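Local coordinates for Pli0006 protein (Listeria innocua, PDB 3OP9) that probably binds DNA as a transcriptional regulator of the helix-turn-helix type, at residues H8-N13 against E52-L57; L23-I28 against Y41-E46. All coordinates share one frame; numbering follows the deposited sequence. Where two conformers were deposited one is given.

Interaction 1: H8-N13 against E52-L57; sequences HQFAEN and EKLIRL
Phe10 carries this contact alone from its own helix, pushing its ring toward Leu54 and Leu57 of helix 51-61. The backbones stay well apart, with Phe10 CA 9.5 Å from Leu54 CA, and the phenyl group spans the gap. Its CG stands anti to the backbone N (chi1 171°), which sends the ring out across the helix toward the two leucines. Each leucine offers a single methyl. Leu57 CD1 comes in at the ring edge, near the ring plane, 3.8 Å from Phe10 CZ, and the two side chains cross nearly at a right angle. Leu54 approaches more aslant: its CD2 sits 3.8 Å from Phe10 CE1 and 4.0 Å from Phe10 CD1, in an off-centre CH-pi contact with the ring. Phe10 CE1 lies near both methyls, while CZ is closer to that of Leu57 and CD1 to that of Leu54. All three residues are buried and the contact is wholly apolar.

The residues before Phe10 also engage the start of its helix. The Phe10 N-H points at His8 ND1 (3.3 Å, 171° at the hydrogen), lying in the plane of the imidazole, while NE2 of the same ring hydrogen-bonds to Glu52 of the second subunit. One histidine thus ties the start of the helix to the subunit interface, an arrangement consistent with a neutral ring whose proton is on NE2. Pro49 touches both Phe10 and Leu54, Tyr42 leans on Phe10, and Leu68 of helix 65-69 packs against both leucines.

An aromatic residue in the first turn of the first helix, wedged against leucines of the helix that follows helix 36-44, the probable recognition helix, is consistent with the hydrophobic core of an XRE/Cro-type DNA-binding domain.

Interaction 2: L23-I28 against Y41-E46; sequences LKNHQI and YYMSGE
Asn25 and Met43 mark the closest backbone approach here, CA to CA 9.2 Å, between the first turn of helix 25-32 and the last turn of helix 36-44. Side chains have to cover that distance, and Met43, modelled as selenomethionine, does most of it. Its CG lies anti to the carbonyl carbon (chi1 -56°), then the chain bends at chi2 (-87°) and carries the terminal methyl toward helix 25-32. That methyl, CE, meets Ile28 CD1 tip to tip. The 3.3 Å between Ile28 CD1 and Met43 CE is tighter than a normal methyl contact, and because Met43 has two deposited conformers the exact closeness is doubtful.

Asn25 runs past the selenomethionine in the opposite direction, its OD1 4.0 Å from Met43 CE. That is no more than a loose brush; the real partner of the amide oxygen is Lys18 of helix 10-21, which hydrogen-bonds to it. Ile28 CD1 and Asn25 OD1 approach the methyl from directions roughly at right angles, and the oxygen is already engaged by that lysine.

Both helix ends have their own finish. At the start of helix 25-32, the Lys24 N-H is taken by Gln27 OE1 (3.0 Å), in the carbonyl plane and on a lone pair. At the far end of the other segment, Gly45 takes a positive phi, and weak bonds from Glu46 N to Tyr41 O and from Gly45 N to Tyr42 O give the pattern of a Schellman motif.

Helices 25-32 and 36-44 are consecutive and match the two helices of a helix-turn-helix. Val39 of the second touches both Asn25 and Ile28, while helix 10-21 lies against Met43 through Leu14, Ser15 and Lys18.

How the interactions relate
The two contacts belong to one helical domain, their centres about 10 Å apart, and they share no helix. Interaction 1 joins helix 10-21 to helix 51-61 in the buried core; interaction 2 joins helix 25-32 to helix 36-44, farther from the centre of the chain and only partly buried. The chemistry follows: an aromatic ring against two leucine methyls inside, a methyl contact with a polar amide alongside nearer the surface. They meet directly, since Tyr42 lies against Lys53 and the Ala11 methyl packs on the backbone around Met43. Subunit neighbours reach the segments of interaction 1, whereas no other chain of the assembly touches those of interaction 2.

Interaction 1: H8-N13 against E52-L57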
loop_
_atom_site.group_PDB
_atom_site.type_symbol
_atom_site.label_atom_id
_atom_site.label_comp_id
_atom_site.label_asym_id
_atom_site.label_seq_id
_atom_site.Cartn_x
_atom_site.Cartn_y
_atom_site.Cartn_z
ATOM N N HIS A 8 -2.133 -11.081 16.331
ATOM C CA HIS A 8 -3.006 -9.977 15.904
ATOM C C HIS A 8 -3.538 -9.232 17.120
ATOM O O HIS A 8 -3.433 -9.726 18.246
ATOM C CB HIS A 8 -4.176 -10.488 15.066
ATOM C CG HIS A 8 -5.143 -11.346 15.822
ATOM N ND1 HIS A 8 -6.188 -10.820 16.550
ATOM C CD2 HIS A 8 -5.248 -12.694 15.938
ATOM C CE1 HIS A 8 -6.889 -11.802 17.089
ATOM N NE2 HIS A 8 -6.345 -12.950 16.725
ATOM N N GLN A 9 -4.126 -8.060 16.904
ATOM C CA GLN A 9 -4.643 -7.270 18.018
ATOM C C GLN A 9 -6.048 -6.768 17.692
ATOM O O GLN A 9 -6.384 -5.609 17.875
ATOM C CB GLN A 9 -3.679 -6.133 18.334
ATOM C CG GLN A 9 -3.502 -5.124 17.254
ATOM C CD GLN A 9 -2.481 -4.065 17.647
ATOM O OE1 GLN A 9 -1.343 -4.393 17.994
ATOM N NE2 GLN A 9 -2.895 -2.794 17.631
ATOM N N PHE A 10 -6.876 -7.668 17.179
ATOM C CA PHE A 10 -8.244 -7.294 16.831
ATOM C C PHE A 10 -8.987 -6.771 18.075
ATOM O O PHE A 10 -9.668 -5.756 18.019
ATOM C CB PHE A 10 -9.004 -8.481 16.243
ATOM C CG PHE A 10 -10.478 -8.210 16.064
ATOM C CD1 PHE A 10 -10.917 -7.247 15.141
ATOM C CD2 PHE A 10 -11.417 -8.873 16.843
ATOM C CE1 PHE A 10 -12.281 -6.981 14.974
ATOM C CE2 PHE A 10 -12.774 -8.618 16.686
ATOM C CZ PHE A 10 -13.209 -7.675 15.747
ATOM N N ALA A 11 -8.851 -7.436 19.213
ATOM C CA ALA A 11 -9.698 -7.047 20.335
ATOM C C ALA A 11 -9.309 -5.632 20.798
ATOM O O ALA A 11 -10.176 -4.804 21.120
ATOM C CB ALA A 11 -9.585 -8.039 21.475
ATOM N N GLU A 12 -7.996 -5.373 20.847
ATOM C CA GLU A 12 -7.459 -4.059 21.261
ATOM C C GLU A 12 -7.909 -2.976 20.268
ATOM O O GLU A 12 -8.312 -1.878 20.662
ATOM C CB GLU A 12 -5.918 -4.137 21.355
ATOM C CG GLU A 12 -5.251 -2.807 21.699
ATOM C CD GLU A 12 -3.719 -2.909 21.831
ATOM O OE1 GLU A 12 -3.195 -4.025 22.057
ATOM O OE2 GLU A 12 -3.041 -1.864 21.707
ATOM N N ASN A 13 -7.848 -3.298 18.979
ATOM C CA ASN A 13 -8.244 -2.359 17.922
ATOM C C ASN A 13 -9.727 -2.068 17.946
ATOM O O ASN A 13 -10.147 -0.916 17.819
ATOM C CB ASN A 13 -7.859 -2.891 16.534
ATOM C CG ASN A 13 -6.377 -2.881 16.314
ATOM O OD1 ASN A 13 -5.639 -2.285 17.094
ATOM N ND2 ASN A 13 -5.931 -3.491 15.231
ATOM N N GLU A 52 -17.049 -12.640 7.508
ATOM C CA GLU A 52 -18.138 -11.747 7.081
ATOM C C GLU A 52 -18.259 -10.590 8.051
ATOM O O GLU A 52 -18.449 -9.435 7.659
ATOM C CB GLU A 52 -19.474 -12.505 7.031
ATOM C CG GLU A 52 -19.535 -13.583 5.957
ATOM C CD GLU A 52 -19.456 -13.026 4.537
ATOM O OE1 GLU A 52 -19.239 -11.802 4.373
ATOM O OE2 GLU A 52 -19.612 -13.820 3.581
ATOM N N LYS A 53 -18.107 -10.888 9.332
ATOM C CA LYS A 53 -18.164 -9.825 10.345
ATOM C C LYS A 53 -16.947 -8.878 10.309
ATOM O O LYS A 53 -17.092 -7.673 10.509
ATOM C CB LYS A 53 -18.399 -10.455 11.720
ATOM C CG LYS A 53 -19.810 -11.008 11.806
ATOM C CD LYS A 53 -20.094 -11.712 13.090
ATOM C CE LYS A 53 -21.495 -12.266 13.070
ATOM N NZ LYS A 53 -21.683 -13.224 11.955
ATOM N N LEU A 54 -15.757 -9.395 10.018
ATOM C CA LEU A 54 -14.599 -8.530 9.835
ATOM C C LEU A 54 -14.793 -7.614 8.653
ATOM O O LEU A 54 -14.366 -6.466 8.699
ATOM C CB LEU A 54 -13.326 -9.344 9.592
ATOM C CG LEU A 54 -12.816 -10.105 10.817
ATOM C CD1 LEU A 54 -11.776 -11.141 10.432
ATOM C CD2 LEU A 54 -12.273 -9.103 11.814
ATOM N N ILE A 55 -15.385 -8.125 7.570
ATOM C CA ILE A 55 -15.620 -7.296 6.380
ATOM C C ILE A 55 -16.643 -6.195 6.650
ATOM O O ILE A 55 -16.476 -5.063 6.191
ATOM C CB ILE A 55 -16.060 -8.144 5.165
ATOM C CG1 ILE A 55 -14.838 -8.876 4.596
ATOM C CG2 ILE A 55 -16.668 -7.261 4.056
ATOM C CD1 ILE A 55 -15.204 -10.026 3.701
ATOM N N ARG A 56 -17.695 -6.511 7.405
ATOM C CA ARG A 56 -18.665 -5.481 7.743
ATOM C C ARG A 56 -17.995 -4.408 8.595
ATOM O O ARG A 56 -18.268 -3.226 8.400
ATOM C CB ARG A 56 -19.883 -6.030 8.507
ATOM C CG ARG A 56 -20.815 -6.901 7.714
ATOM C CD ARG A 56 -22.050 -7.237 8.552
ATOM N NE ARG A 56 -23.056 -7.992 7.810
ATOM C CZ ARG A 56 -23.859 -7.467 6.887
ATOM N NH1 ARG A 56 -23.768 -6.181 6.578
ATOM N NH2 ARG A 56 -24.749 -8.232 6.265
ATOM N N LEU A 57 -17.134 -4.800 9.540
ATOM C CA LEU A 57 -16.465 -3.786 10.378
ATOM C C LEU A 57 -15.470 -2.954 9.559
ATOM O O LEU A 57 -15.372 -1.720 9.702
ATOM C CB LEU A 57 -15.721 -4.457 11.545
ATOM C CG LEU A 57 -16.627 -5.095 12.607
ATOM C CD1 LEU A 57 -15.854 -6.000 13.519
ATOM C CD2 LEU A 57 -17.318 -3.969 13.383
#

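Interaction 2: L23-I28 against Y41-E46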
loop_
_atom_site.group_PDB
_atom_site.type_symbol
_atom_site.label_atom_id
_atom_site.label_comp_id
_atom_site.label_asym_id
_atom_site.label_seq_id
_atom_site.Cartn_x
_atom_site.Cartn_y
_atom_site.Cartn_z
ATOM N N LEU A 23 -18.919 4.783 20.383
ATOM C CA LEU A 23 -19.926 3.752 20.191
ATOM C C LEU A 23 -20.207 2.951 21.455
ATOM O O LEU A 23 -19.361 2.822 22.355
ATOM C CB LEU A 23 -19.489 2.795 19.088
ATOM C CG LEU A 23 -19.380 3.450 17.715
ATOM C CD1 LEU A 23 -18.570 2.559 16.757
ATOM C CD2 LEU A 23 -20.799 3.744 17.167
ATOM N N LYS A 24 -21.419 2.409 21.508
ATOM C CA LYS A 24 -21.823 1.506 22.564
ATOM C C LYS A 24 -21.842 0.123 21.944
ATOM O O LYS A 24 -22.090 -0.008 20.751
ATOM C CB LYS A 24 -23.221 1.864 23.062
ATOM C CG LYS A 24 -23.393 3.321 23.458
ATOM C CD LYS A 24 -23.186 3.526 24.949
ATOM C CE LYS A 24 -24.011 4.692 25.462
ATOM N NZ LYS A 24 -24.388 4.516 26.889
ATOM N N ASN A 25 -21.590 -0.899 22.749
ATOM C CA ASN A 25 -21.580 -2.271 22.247
ATOM C C ASN A 25 -22.853 -2.641 21.481
ATOM O O ASN A 25 -22.778 -3.358 20.488
ATOM C CB ASN A 25 -21.368 -3.272 23.385
ATOM C CG ASN A 25 -19.961 -3.255 23.916
ATOM O OD1 ASN A 25 -19.079 -2.616 23.348
ATOM N ND2 ASN A 25 -19.734 -3.976 24.993
ATOM N N HIS A 26 -24.012 -2.184 21.939
ATOM C CA HIS A 26 -25.268 -2.566 21.278
ATOM C C HIS A 26 -25.382 -1.977 19.858
ATOM O O HIS A 26 -26.045 -2.567 19.003
ATOM C CB HIS A 26 -26.511 -2.198 22.119
ATOM C CG HIS A 26 -26.891 -0.751 22.043
ATOM N ND1 HIS A 26 -26.592 0.155 23.042
ATOM C CD2 HIS A 26 -27.545 -0.050 21.087
ATOM C CE1 HIS A 26 -27.032 1.351 22.697
ATOM N NE2 HIS A 26 -27.610 1.256 21.512
ATOM N N GLN A 27 -24.731 -0.838 19.613
ATOM C CA GLN A 27 -24.688 -0.231 18.283
ATOM C C GLN A 27 -23.844 -1.079 17.329
ATOM O O GLN A 27 -24.218 -1.311 16.167
ATOM C CB GLN A 27 -24.119 1.183 18.366
ATOM C CG GLN A 27 -25.042 2.137 19.132
ATOM C CD GLN A 27 -24.488 3.540 19.249
ATOM O OE1 GLN A 27 -23.403 3.741 19.773
ATOM N NE2 GLN A 27 -25.249 4.528 18.767
ATOM N N ILE A 28 -22.708 -1.560 17.818
ATOM C CA ILE A 28 -21.894 -2.454 17.014
ATOM C C ILE A 28 -22.644 -3.766 16.813
ATOM O O ILE A 28 -22.587 -4.349 15.726
ATOM C CB ILE A 28 -20.519 -2.689 17.662
ATOM C CG1 ILE A 28 -19.758 -1.360 17.712
ATOM C CG2 ILE A 28 -19.728 -3.766 16.912
ATOM C CD1 ILE A 28 -18.564 -1.357 18.667
ATOM N N TYR A 41 -17.538 -9.926 24.087
ATOM C CA TYR A 41 -16.501 -10.946 23.981
ATOM C C TYR A 41 -15.487 -10.654 22.868
ATOM O O TYR A 41 -14.341 -11.031 22.998
ATOM C CB TYR A 41 -17.095 -12.316 23.766
ATOM C CG TYR A 41 -17.997 -12.765 24.909
ATOM C CD1 TYR A 41 -17.776 -12.343 26.231
ATOM C CD2 TYR A 41 -19.060 -13.598 24.664
ATOM C CE1 TYR A 41 -18.623 -12.767 27.274
ATOM C CE2 TYR A 41 -19.913 -14.038 25.696
ATOM C CZ TYR A 41 -19.686 -13.617 26.987
ATOM O OH TYR A 41 -20.541 -14.054 27.977
ATOM N N TYR A 42 -15.903 -10.015 21.778
ATOM C CA TYR A 42 -14.928 -9.553 20.776
ATOM C C TYR A 42 -13.902 -8.643 21.406
ATOM O O TYR A 42 -12.705 -8.748 21.111
ATOM C CB TYR A 42 -15.589 -8.736 19.672
ATOM C CG TYR A 42 -16.444 -9.501 18.704
ATOM C CD1 TYR A 42 -16.370 -10.886 18.595
ATOM C CD2 TYR A 42 -17.341 -8.827 17.899
ATOM C CE1 TYR A 42 -17.192 -11.576 17.682
ATOM C CE2 TYR A 42 -18.150 -9.491 17.006
ATOM C CZ TYR A 42 -18.076 -10.858 16.895
ATOM O OH TYR A 42 -18.906 -11.467 15.968
HETATM N N MSE A 43 -14.390 -7.721 22.238
HETATM C CA MSE A 43 -13.562 -6.655 22.816
HETATM C C MSE A 43 -12.578 -7.199 23.834
HETATM O O MSE A 43 -11.500 -6.649 24.005
HETATM C CB MSE A 43 -14.425 -5.588 23.500
HETATM C CG MSE A 43 -15.477 -4.939 22.617
HETATM SE SE MSE A 43 -14.879 -3.385 21.572
HETATM C CE MSE A 43 -16.465 -3.241 20.439
ATOM N N SER A 44 -12.954 -8.271 24.517
ATOM C CA SER A 44 -12.137 -8.826 25.576
ATOM C C SER A 44 -11.230 -9.890 24.995
ATOM O O SER A 44 -10.365 -10.425 25.689
ATOM C CB SER A 44 -13.014 -9.419 26.671
ATOM O OG SER A 44 -13.737 -10.510 26.161
ATOM N N GLY A 45 -11.450 -10.203 23.722
ATOM C CA GLY A 45 -10.675 -11.213 23.018
ATOM C C GLY A 45 -11.104 -12.648 23.310
ATOM O O GLY A 45 -10.422 -13.597 22.937
ATOM N N GLU A 46 -12.238 -12.802 23.974
ATOM C CA GLU A 46 -12.712 -14.131 24.349
ATOM C C GLU A 46 -13.256 -14.899 23.153
ATOM O O GLU A 46 -13.317 -16.128 23.169
ATOM C CB GLU A 46 -13.774 -14.014 25.432
ATOM C CG GLU A 46 -13.194 -13.625 26.784
ATOM C CD GLU A 46 -14.229 -13.640 27.879
ATOM O OE1 GLU A 46 -14.372 -14.687 28.542
ATOM O OE2 GLU A 46 -14.900 -12.604 28.070
#